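Local coordinates for protein phosphoribosylaminoimidazole carboxylase (Bombyx mori, PDB 4JA0) that probably catalyses two steps of purine biosynthesis, pairing a phosphoribosylaminoimidazole carboxylase unit with a SAICAR synthetase unit in one chain, at residues S60-L71 and L207-W216; I97-R105 and V165-F176. All blocks are in the same frame, centred on the assembly; numbering follows the deposited sequence.

Contact 1: residues S60-L71 and L207-W216; sequences SNQTNAKVFEIL and LADVIDSDSW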
loop_
_atom_site.group_PDB
_atom_site.type_symbol
_atom_site.label_atom_id
_atom_site.label_comp_id
_atom_site.label_asym_id
_atom_site.label_seq_id
_atom_site.Cartn_x
_atom_site.Cartn_y
_atom_site.Cartn_z
ATOM N N SER A 60 -61.174 -7.974 23.471
ATOM C CA SER A 60 -59.887 -8.629 23.637
ATOM C C SER A 60 -59.399 -9.292 22.363
ATOM O O SER A 60 -58.282 -9.034 21.936
ATOM C CB SER A 60 -59.955 -9.664 24.753
ATOM O OG SER A 60 -60.132 -9.020 25.999
ATOM N N ASN A 61 -60.255 -10.087 21.730
ATOM C CA ASN A 61 -59.873 -10.838 20.539
ATOM C C ASN A 61 -59.357 -9.882 19.463
ATOM O O ASN A 61 -58.315 -10.124 18.828
ATOM C CB ASN A 61 -61.065 -11.659 20.024
ATOM C CG ASN A 61 -60.653 -12.772 19.078
ATOM O OD1 ASN A 61 -59.953 -13.693 19.470
ATOM N ND2 ASN A 61 -61.107 -12.704 17.836
ATOM N N GLN A 62 -60.057 -8.769 19.287
ATOM C CA GLN A 62 -59.612 -7.802 18.294
ATOM C C GLN A 62 -58.321 -7.104 18.722
ATOM O O GLN A 62 -57.425 -6.907 17.903
ATOM C CB GLN A 62 -60.695 -6.763 18.001
ATOM C CG GLN A 62 -61.907 -7.308 17.282
ATOM C CD GLN A 62 -62.931 -6.227 17.052
ATOM O OE1 GLN A 62 -63.376 -5.567 17.993
ATOM N NE2 GLN A 62 -63.328 -6.046 15.798
ATOM N N THR A 63 -58.218 -6.766 20.005
ATOM C CA THR A 63 -57.016 -6.116 20.499
ATOM C C THR A 63 -55.842 -7.037 20.212
ATOM O O THR A 63 -54.854 -6.663 19.585
ATOM C CB THR A 63 -57.079 -5.853 22.016
ATOM O OG1 THR A 63 -58.231 -5.062 22.344
ATOM C CG2 THR A 63 -55.788 -5.171 22.500
ATOM N N ASN A 64 -56.011 -8.280 20.620
ATOM C CA ASN A 64 -54.999 -9.294 20.454
ATOM C C ASN A 64 -54.555 -9.531 19.011
ATOM O O ASN A 64 -53.367 -9.535 18.718
ATOM C CB ASN A 64 -55.553 -10.591 20.994
ATOM C CG ASN A 64 -54.503 -11.566 21.256
ATOM O OD1 ASN A 64 -53.485 -11.234 21.852
ATOM N ND2 ASN A 64 -54.690 -12.779 20.764
ATOM N N ALA A 65 -55.519 -9.751 18.125
ATOM C CA ALA A 65 -55.236 -10.055 16.727
ATOM C C ALA A 65 -54.438 -8.940 16.073
ATOM O O ALA A 65 -53.588 -9.178 15.193
ATOM C CB ALA A 65 -56.530 -10.283 15.966
ATOM N N LYS A 66 -54.725 -7.719 16.507
ATOM C CA LYS A 66 -54.067 -6.549 15.959
ATOM C C LYS A 66 -52.597 -6.516 16.389
ATOM O O LYS A 66 -51.698 -6.311 15.559
ATOM C CB LYS A 66 -54.817 -5.277 16.387
ATOM N N VAL A 67 -52.355 -6.767 17.671
ATOM C CA VAL A 67 -51.000 -6.801 18.203
ATOM C C VAL A 67 -50.179 -7.865 17.495
ATOM O O VAL A 67 -49.086 -7.585 17.016
ATOM C CB VAL A 67 -51.011 -7.048 19.743
ATOM C CG1 VAL A 67 -49.620 -7.402 20.271
ATOM C CG2 VAL A 67 -51.581 -5.838 20.477
ATOM N N PHE A 68 -50.723 -9.070 17.375
ATOM C CA PHE A 68 -49.977 -10.172 16.776
ATOM C C PHE A 68 -49.681 -9.879 15.312
ATOM O O PHE A 68 -48.623 -10.239 14.816
ATOM C CB PHE A 68 -50.721 -11.505 16.963
ATOM C CG PHE A 68 -50.518 -12.132 18.328
ATOM C CD1 PHE A 68 -51.547 -12.814 18.953
ATOM C CD2 PHE A 68 -49.316 -11.994 19.010
ATOM C CE1 PHE A 68 -51.369 -13.373 20.220
ATOM C CE2 PHE A 68 -49.137 -12.558 20.273
ATOM C CZ PHE A 68 -50.165 -13.242 20.873
ATOM N N GLU A 69 -50.577 -9.153 14.650
ATOM C CA GLU A 69 -50.348 -8.754 13.268
ATOM C C GLU A 69 -49.167 -7.794 13.206
ATOM O O GLU A 69 -48.320 -7.883 12.298
ATOM C CB GLU A 69 -51.592 -8.091 12.663
ATOM N N ILE A 70 -49.074 -6.907 14.186
ATOM C CA ILE A 70 -47.962 -5.983 14.202
ATOM C C ILE A 70 -46.665 -6.751 14.432
ATOM O O ILE A 70 -45.642 -6.471 13.780
ATOM C CB ILE A 70 -48.126 -4.936 15.306
ATOM C CG1 ILE A 70 -49.387 -4.094 15.054
ATOM C CG2 ILE A 70 -46.858 -4.097 15.464
ATOM C CD1 ILE A 70 -49.634 -3.044 16.117
ATOM N N LEU A 71 -46.717 -7.766 15.297
ATOM C CA LEU A 71 -45.491 -8.480 15.654
ATOM C C LEU A 71 -45.042 -9.452 14.580
ATOM O O LEU A 71 -43.841 -9.700 14.430
ATOM C CB LEU A 71 -45.651 -9.201 17.000
ATOM C CG LEU A 71 -45.673 -8.240 18.191
ATOM C CD1 LEU A 71 -45.976 -8.979 19.501
ATOM C CD2 LEU A 71 -44.340 -7.495 18.273
ATOM N N LEU A 207 -44.075 -17.062 20.390
ATOM C CA LEU A 207 -44.854 -16.168 21.254
ATOM C C LEU A 207 -46.300 -16.607 21.123
ATOM O O LEU A 207 -46.850 -16.600 20.015
ATOM C CB LEU A 207 -44.689 -14.721 20.806
ATOM C CG LEU A 207 -45.567 -13.726 21.538
ATOM C CD1 LEU A 207 -45.103 -13.558 22.963
ATOM C CD2 LEU A 207 -45.554 -12.398 20.811
ATOM N N ALA A 208 -46.935 -16.974 22.229
ATOM C CA ALA A 208 -48.080 -17.851 22.069
ATOM C C ALA A 208 -49.352 -17.590 22.855
ATOM O O ALA A 208 -50.364 -18.265 22.621
ATOM C CB ALA A 208 -47.626 -19.270 22.313
ATOM N N ASP A 209 -49.342 -16.640 23.775
ATOM C CA ASP A 209 -50.546 -16.466 24.590
ATOM C C ASP A 209 -51.529 -15.498 23.941
ATOM O O ASP A 209 -52.085 -15.763 22.879
ATOM C CB ASP A 209 -50.192 -16.039 26.027
ATOM C CG ASP A 209 -51.391 -16.110 26.980
ATOM O OD1 ASP A 209 -51.331 -15.493 28.072
ATOM O OD2 ASP A 209 -52.391 -16.779 26.628
ATOM N N VAL A 210 -51.743 -14.385 24.626
ATOM C CA VAL A 210 -52.708 -13.382 24.258
ATOM C C VAL A 210 -52.128 -12.073 24.764
ATOM O O VAL A 210 -51.700 -11.984 25.909
ATOM C CB VAL A 210 -54.043 -13.664 24.934
ATOM C CG1 VAL A 210 -54.795 -12.379 25.165
ATOM C CG2 VAL A 210 -54.853 -14.634 24.099
ATOM N N ILE A 211 -52.076 -11.057 23.919
ATOM C CA ILE A 211 -51.664 -9.758 24.407
ATOM C C ILE A 211 -52.842 -8.815 24.197
ATOM O O ILE A 211 -53.153 -8.456 23.062
ATOM C CB ILE A 211 -50.378 -9.246 23.696
ATOM C CG1 ILE A 211 -49.306 -10.342 23.665
ATOM C CG2 ILE A 211 -49.836 -8.000 24.377
ATOM C CD1 ILE A 211 -48.038 -9.949 22.928
ATOM N N ASP A 212 -53.523 -8.448 25.284
ATOM C CA ASP A 212 -54.630 -7.498 25.207
ATOM C C ASP A 212 -54.495 -6.451 26.316
ATOM O O ASP A 212 -53.397 -6.254 26.837
ATOM C CB ASP A 212 -55.996 -8.205 25.267
ATOM C CG ASP A 212 -56.182 -9.049 26.529
ATOM O OD1 ASP A 212 -55.574 -8.705 27.561
ATOM O OD2 ASP A 212 -56.982 -10.023 26.509
ATOM N N SER A 213 -55.592 -5.784 26.681
ATOM C CA SER A 213 -55.532 -4.785 27.754
ATOM C C SER A 213 -55.384 -5.397 29.128
ATOM O O SER A 213 -55.237 -4.672 30.111
ATOM C CB SER A 213 -56.720 -3.833 27.744
ATOM O OG SER A 213 -56.662 -2.959 26.636
ATOM N N ASP A 214 -55.410 -6.723 29.202
ATOM C CA ASP A 214 -55.129 -7.403 30.463
ATOM C C ASP A 214 -53.630 -7.688 30.590
ATOM O O ASP A 214 -53.124 -7.896 31.676
ATOM C CB ASP A 214 -55.929 -8.710 30.557
ATOM C CG ASP A 214 -57.445 -8.477 30.581
ATOM O OD1 ASP A 214 -57.886 -7.435 31.120
ATOM O OD2 ASP A 214 -58.196 -9.325 30.048
ATOM N N SER A 215 -52.921 -7.609 29.472
ATOM C CA SER A 215 -51.521 -7.980 29.412
ATOM C C SER A 215 -50.582 -6.822 29.717
ATOM O O SER A 215 -49.404 -7.035 30.016
ATOM C CB SER A 215 -51.184 -8.505 28.011
ATOM O OG SER A 215 -52.151 -9.424 27.541
ATOM N N TRP A 216 -51.092 -5.601 29.672
ATOM C CA TRP A 216 -50.205 -4.453 29.771
ATOM C C TRP A 216 -50.671 -3.307 30.651
ATOM O O TRP A 216 -51.758 -3.330 31.222
ATOM C CB TRP A 216 -49.851 -3.933 28.370
ATOM C CG TRP A 216 -51.010 -3.417 27.542
ATOM C CD1 TRP A 216 -52.102 -2.736 27.984
ATOM C CD2 TRP A 216 -51.166 -3.543 26.122
ATOM N NE1 TRP A 216 -52.928 -2.427 26.935
ATOM C CE2 TRP A 216 -52.383 -2.915 25.779
ATOM C CE3 TRP A 216 -50.390 -4.118 25.106
ATOM C CZ2 TRP A 216 -52.847 -2.850 24.464
ATOM C CZ3 TRP A 216 -50.849 -4.049 23.797
ATOM C CH2 TRP A 216 -52.065 -3.421 23.487
#

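Contact 2: residues I97-R105 and V165-F176; sequences IPIEWVTRR and VDYMRKATILIF. With SO4 (sulfate ion), chain J.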
loop_
_atom_site.group_PDB
_atom_site.type_symbol
_atom_site.label_atom_id
_atom_site.label_comp_id
_atom_site.label_asym_id
_atom_site.label_seq_id
_atom_site.Cartn_x
_atom_site.Cartn_y
_atom_site.Cartn_z
ATOM N N ILE A 97 -44.670 -22.887 28.028
ATOM C CA ILE A 97 -43.734 -22.766 29.124
ATOM C C ILE A 97 -44.489 -22.003 30.202
ATOM O O ILE A 97 -44.983 -20.906 29.959
ATOM C CB ILE A 97 -42.459 -21.936 28.759
ATOM C CG1 ILE A 97 -41.965 -22.213 27.332
ATOM C CG2 ILE A 97 -41.354 -22.158 29.784
ATOM C CD1 ILE A 97 -41.731 -23.636 27.036
ATOM N N PRO A 98 -44.584 -22.581 31.402
ATOM C CA PRO A 98 -45.333 -21.967 32.503
ATOM C C PRO A 98 -44.595 -20.792 33.150
ATOM O O PRO A 98 -44.452 -20.760 34.374
ATOM C CB PRO A 98 -45.462 -23.114 33.506
ATOM C CG PRO A 98 -44.269 -23.961 33.264
ATOM C CD PRO A 98 -43.990 -23.875 31.785
ATOM N N ILE A 99 -44.117 -19.859 32.339
ATOM C CA ILE A 99 -43.496 -18.642 32.838
ATOM C C ILE A 99 -44.220 -17.446 32.257
ATOM O O ILE A 99 -44.507 -17.407 31.058
ATOM C CB ILE A 99 -42.027 -18.517 32.413
ATOM C CG1 ILE A 99 -41.256 -19.780 32.792
ATOM C CG2 ILE A 99 -41.394 -17.254 33.009
ATOM C CD1 ILE A 99 -41.137 -19.987 34.293
ATOM N N GLU A 100 -44.537 -16.476 33.103
ATOM C CA GLU A 100 -44.938 -15.172 32.605
ATOM C C GLU A 100 -43.698 -14.284 32.439
ATOM O O GLU A 100 -42.969 -14.030 33.396
ATOM C CB GLU A 100 -45.960 -14.530 33.538
ATOM C CG GLU A 100 -47.312 -15.215 33.511
ATOM C CD GLU A 100 -48.278 -14.640 34.524
ATOM O OE1 GLU A 100 -47.880 -13.692 35.237
ATOM O OE2 GLU A 100 -49.429 -15.134 34.594
ATOM N N TRP A 101 -43.462 -13.830 31.210
ATOM C CA TRP A 101 -42.330 -12.962 30.908
ATOM C C TRP A 101 -42.750 -11.489 30.936
ATOM O O TRP A 101 -43.541 -11.046 30.105
ATOM C CB TRP A 101 -41.703 -13.341 29.562
ATOM C CG TRP A 101 -41.286 -14.768 29.516
ATOM C CD1 TRP A 101 -42.097 -15.853 29.325
ATOM C CD2 TRP A 101 -39.959 -15.284 29.707
ATOM N NE1 TRP A 101 -41.347 -17.011 29.367
ATOM C CE2 TRP A 101 -40.034 -16.686 29.600
ATOM C CE3 TRP A 101 -38.723 -14.693 29.944
ATOM C CZ2 TRP A 101 -38.906 -17.511 29.733
ATOM C CZ3 TRP A 101 -37.607 -15.512 30.077
ATOM C CH2 TRP A 101 -37.706 -16.901 29.967
ATOM N N VAL A 102 -42.243 -10.751 31.917
ATOM C CA VAL A 102 -42.694 -9.389 32.187
ATOM C C VAL A 102 -41.600 -8.370 31.869
ATOM O O VAL A 102 -40.430 -8.602 32.162
ATOM C CB VAL A 102 -43.137 -9.226 33.673
ATOM C CG1 VAL A 102 -43.456 -7.786 33.971
ATOM C CG2 VAL A 102 -44.317 -10.091 33.973
ATOM N N THR A 103 -41.966 -7.275 31.212
ATOM C CA THR A 103 -41.020 -6.190 30.899
ATOM C C THR A 103 -41.550 -4.872 31.431
ATOM O O THR A 103 -42.735 -4.591 31.284
ATOM C CB THR A 103 -40.766 -6.034 29.369
ATOM O OG1 THR A 103 -40.508 -7.313 28.790
ATOM C CG2 THR A 103 -39.555 -5.196 29.126
ATOM N N ARG A 104 -40.669 -4.066 32.017
ATOM C CA ARG A 104 -41.028 -2.751 32.539
ATOM C C ARG A 104 -40.124 -1.673 31.996
ATOM O O ARG A 104 -38.925 -1.878 31.885
ATOM C CB ARG A 104 -40.876 -2.730 34.054
ATOM C CG ARG A 104 -41.450 -3.930 34.730
ATOM C CD ARG A 104 -41.186 -3.868 36.208
ATOM N NE ARG A 104 -41.522 -5.134 36.849
ATOM C CZ ARG A 104 -42.741 -5.446 37.270
ATOM N NH1 ARG A 104 -43.747 -4.580 37.128
ATOM N NH2 ARG A 104 -42.953 -6.624 37.836
ATOM N N ARG A 105 -40.683 -0.504 31.718
ATOM C CA ARG A 105 -39.866 0.650 31.360
ATOM C C ARG A 105 -39.772 1.565 32.575
ATOM O O ARG A 105 -38.747 2.197 32.809
ATOM C CB ARG A 105 -40.469 1.380 30.139
ATOM C CG ARG A 105 -39.843 2.734 29.812
ATOM C CD ARG A 105 -38.380 2.616 29.410
ATOM N NE ARG A 105 -38.215 2.165 28.033
ATOM C CZ ARG A 105 -37.040 1.851 27.492
ATOM N NH1 ARG A 105 -35.937 1.931 28.222
ATOM N NH2 ARG A 105 -36.967 1.444 26.225
ATOM N N VAL A 165 -33.662 -19.691 27.512
ATOM C CA VAL A 165 -33.979 -18.557 28.367
ATOM C C VAL A 165 -33.378 -17.258 27.827
ATOM O O VAL A 165 -34.029 -16.209 27.886
ATOM C CB VAL A 165 -33.544 -18.818 29.821
ATOM C CG1 VAL A 165 -33.530 -17.529 30.643
ATOM C CG2 VAL A 165 -34.460 -19.880 30.442
ATOM N N ASP A 166 -32.165 -17.331 27.272
ATOM C CA ASP A 166 -31.542 -16.156 26.659
ATOM C C ASP A 166 -32.437 -15.624 25.549
ATOM O O ASP A 166 -32.766 -14.441 25.534
ATOM C CB ASP A 166 -30.142 -16.469 26.101
ATOM C CG ASP A 166 -29.067 -16.607 27.203
ATOM O OD1 ASP A 166 -29.242 -16.019 28.301
ATOM O OD2 ASP A 166 -28.055 -17.330 26.976
ATOM N N TYR A 167 -32.887 -16.510 24.668
ATOM C CA TYR A 167 -33.755 -16.117 23.564
ATOM C C TYR A 167 -35.050 -15.426 24.030
ATOM O O TYR A 167 -35.462 -14.408 23.459
ATOM C CB TYR A 167 -34.105 -17.332 22.709
ATOM C CG TYR A 167 -35.087 -17.025 21.620
ATOM C CD1 TYR A 167 -34.662 -16.479 20.432
ATOM C CD2 TYR A 167 -36.442 -17.257 21.791
ATOM C CE1 TYR A 167 -35.558 -16.184 19.421
ATOM C CE2 TYR A 167 -37.356 -16.961 20.787
ATOM C CZ TYR A 167 -36.903 -16.424 19.601
ATOM O OH TYR A 167 -37.777 -16.122 18.578
ATOM N N MET A 168 -35.690 -15.997 25.055
ATOM C CA MET A 168 -36.959 -15.478 25.574
ATOM C C MET A 168 -36.790 -14.147 26.315
ATOM O O MET A 168 -37.680 -13.303 26.291
ATOM C CB MET A 168 -37.658 -16.521 26.441
ATOM C CG MET A 168 -38.262 -17.660 25.629
ATOM S SD MET A 168 -39.138 -18.916 26.603
ATOM C CE MET A 168 -37.797 -19.893 27.284
ATOM N N ARG A 169 -35.649 -13.955 26.969
ATOM C CA ARG A 169 -35.392 -12.670 27.583
ATOM C C ARG A 169 -35.252 -11.666 26.489
ATOM O O ARG A 169 -35.883 -10.621 26.517
ATOM C CB ARG A 169 -34.117 -12.664 28.404
ATOM C CG ARG A 169 -33.827 -11.329 29.093
ATOM C CD ARG A 169 -32.328 -11.046 29.201
ATOM N NE ARG A 169 -31.562 -12.285 29.386
ATOM C CZ ARG A 169 -30.713 -12.788 28.492
ATOM N NH1 ARG A 169 -30.465 -12.140 27.364
ATOM N NH2 ARG A 169 -30.085 -13.924 28.735
ATOM N N LYS A 170 -34.442 -11.996 25.496
ATOM C CA LYS A 170 -34.193 -11.060 24.417
ATOM C C LYS A 170 -35.467 -10.787 23.626
ATOM O O LYS A 170 -35.745 -9.637 23.269
ATOM C CB LYS A 170 -33.062 -11.557 23.514
ATOM C CG LYS A 170 -31.654 -11.479 24.148
ATOM C CD LYS A 170 -30.599 -11.805 23.130
ATOM C CE LYS A 170 -30.590 -13.280 22.853
ATOM N NZ LYS A 170 -29.805 -13.660 21.643
ATOM N N ALA A 171 -36.271 -11.822 23.408
ATOM C CA ALA A 171 -37.511 -11.657 22.658
ATOM C C ALA A 171 -38.528 -10.808 23.399
ATOM O O ALA A 171 -39.191 -9.964 22.805
ATOM C CB ALA A 171 -38.122 -13.013 22.330
ATOM N N THR A 172 -38.630 -11.019 24.703
ATOM C CA THR A 172 -39.590 -10.287 25.514
ATOM C C THR A 172 -39.249 -8.800 25.506
ATOM O O THR A 172 -40.124 -7.959 25.302
ATOM C CB THR A 172 -39.635 -10.832 26.974
ATOM O OG1 THR A 172 -39.906 -12.240 26.960
ATOM C CG2 THR A 172 -40.697 -10.123 27.814
ATOM N N ILE A 173 -37.983 -8.471 25.705
ATOM C CA ILE A 173 -37.582 -7.075 25.677
ATOM C C ILE A 173 -37.886 -6.470 24.317
ATOM O O ILE A 173 -38.375 -5.343 24.232
ATOM C CB ILE A 173 -36.096 -6.904 25.979
ATOM C CG1 ILE A 173 -35.789 -7.461 27.366
ATOM C CG2 ILE A 173 -35.700 -5.450 25.883
ATOM C CD1 ILE A 173 -34.313 -7.496 27.697
ATOM N N LEU A 174 -37.631 -7.236 23.259
ATOM C CA LEU A 174 -37.834 -6.766 21.882
ATOM C C LEU A 174 -39.291 -6.447 21.554
ATOM O O LEU A 174 -39.586 -5.409 20.974
ATOM C CB LEU A 174 -37.296 -7.817 20.907
ATOM C CG LEU A 174 -37.305 -7.483 19.424
ATOM C CD1 LEU A 174 -36.795 -6.084 19.249
ATOM C CD2 LEU A 174 -36.402 -8.442 18.694
ATOM N N ILE A 175 -40.192 -7.333 21.969
ATOM C CA ILE A 175 -41.629 -7.176 21.753
ATOM C C ILE A 175 -42.151 -5.959 22.496
ATOM O O ILE A 175 -42.973 -5.202 21.975
ATOM C CB ILE A 175 -42.383 -8.434 22.212
ATOM C CG1 ILE A 175 -42.155 -9.555 21.208
ATOM C CG2 ILE A 175 -43.875 -8.163 22.417
ATOM C CD1 ILE A 175 -42.488 -10.914 21.768
ATOM N N PHE A 176 -41.663 -5.780 23.720
ATOM C CA PHE A 176 -41.954 -4.581 24.464
ATOM C C PHE A 176 -41.466 -3.337 23.694
ATOM O O PHE A 176 -42.197 -2.359 23.554
ATOM C CB PHE A 176 -41.285 -4.619 25.827
ATOM C CG PHE A 176 -41.517 -3.379 26.622
ATOM C CD1 PHE A 176 -42.614 -3.274 27.450
ATOM C CD2 PHE A 176 -40.687 -2.270 26.463
ATOM C CE1 PHE A 176 -42.837 -2.105 28.154
ATOM C CE2 PHE A 176 -40.909 -1.100 27.151
ATOM C CZ PHE A 176 -41.977 -1.014 27.999
HETATM S S SO4 J . -47.090 -6.014 38.563
HETATM O O1 SO4 J . -48.400 -5.942 39.205
HETATM O O2 SO4 J . -46.279 -4.962 39.161
HETATM O O3 SO4 J . -46.484 -7.327 38.800
HETATM O O4 SO4 J . -47.187 -5.783 37.118
#

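Contact 1: residues S60-L71 and L207-W216
Asn64 of the helical segment 60-71 takes hold of the backbone of 207-216 at Ile211, and its side chain can be followed outward atom by atom. CB lies 3.8 Å from Ile211 O. With CG anti to the backbone N (chi1 -162°), the amide is carried across to the loop, CG itself coming 3.6 Å from Ile211 N. There OD1 accepts the bond from Ile211 N at 2.5 Å, the donor tilted 27° from the carbonyl plane, while on the other branch ND2 rests 3.8 Å from Val210 CG2. A side-chain carbonyl thus takes up an N-H of a loop that has no regular strand at this point. The loop is braced from within as well: Asp212 OD1 accepts from Asp214 N, an Asx turn, and the hydroxyl of Ser215 links Val210 O to Asp212 N. Ser60 OG lies 3.3 Å from Asp212 OD2, at best a weak hydrogen bond.

Farther along the helix the contact turns apolar. Val67 spreads its two methyls, CG1 against the Ile211 side chain and CG2 3.8 Å from Trp216 CZ3. The Phe68 ring meets the loop with its edge: Asp209 O lies in the ring plane, 3.6 Å from CE1, and Leu207 CD2 is equally near CE2. Leu71 and Ile211 bring their CD1 methyls tip to tip.

A sulfate ion near the Asp209 side chain, probably from the crystallisation liquor, may mark a pocket beside this loop. The loop joins strands 205-207 and 216-220, both partners of strand 188-200, whose Met193 and Ile195 touch Ile211; helix 162-183 adds Leu179 against Val67, and helix 241-257 packs on Thr63 and Ser213.

Contact 2: residues I97-R105 and V165-F176
Ile97 makes a loose first touch, its CG1 4.4 Å from Met168 SD on the helix. Trp101 buries far more. Met168 CB sits over one face of its six-membered ring, 3.6 Å from the centroid; chi2 is extended (-179°) and carries SD obliquely beside CZ2, a Met-aromatic contact, and the bend at chi3 (-78°) turns CE back to CZ2. Ile99 CG2 covers the opposite face, holding the indole between Ile99 and Met168. An alanine in place of Trp101 would probably leave Met168 without its aromatic partner and open a gap between strand and helix. Trp101 CB lies 3.3 Å from Thr172 OG1, a hydroxyl that bonds back to Met168 O, one turn earlier.

Strand 100-104 runs between strands 123-132 and 188-200 of an antiparallel sheet, and helix 162-183 lies across that sheet in the alpha/beta layering of the SAICAR synthetase domain; the axes of strand 100-104 and helix segment 165-176 are 8.3 Å apart at closest approach, with 48° between their directions. Thr103 slides past Thr172 and sets its CG2 3.7 Å from Phe176 CG, off-centre on the ring. Arg104 points away from the helix, salt-bridged to Glu130 and donating from NH1 at 3.3 Å to O2 of a sulfate ion, probably from the crystallisation liquor, that Ser110 N also binds. At Arg105, CB meets Phe176 CZ at 3.5 Å, while the guanidinium pairs with Glu180.

How the contacts relate
Along the chain the order is 60-71, 97-105, 165-176 and 207-216, so both halves of contact 2 fall between those of contact 1. The centres of the two contacts are about 15 Å apart, and they meet at Ile175 of helix 162-183, whose CD1 lies 3.5 Å from Leu207 CD2 and whose CG2 lies 3.7 Å from Leu71 CD1. Strand 188-200 ties them further, pairing with strand 100-104 as well as with strands 205-207 and 216-220 that flank the loop of contact 1. Helices 57-74 and 162-183 are thereby joined through apolar packing centred on Ile175 to the same antiparallel sheet, within the SAICAR synthetase part of the chain.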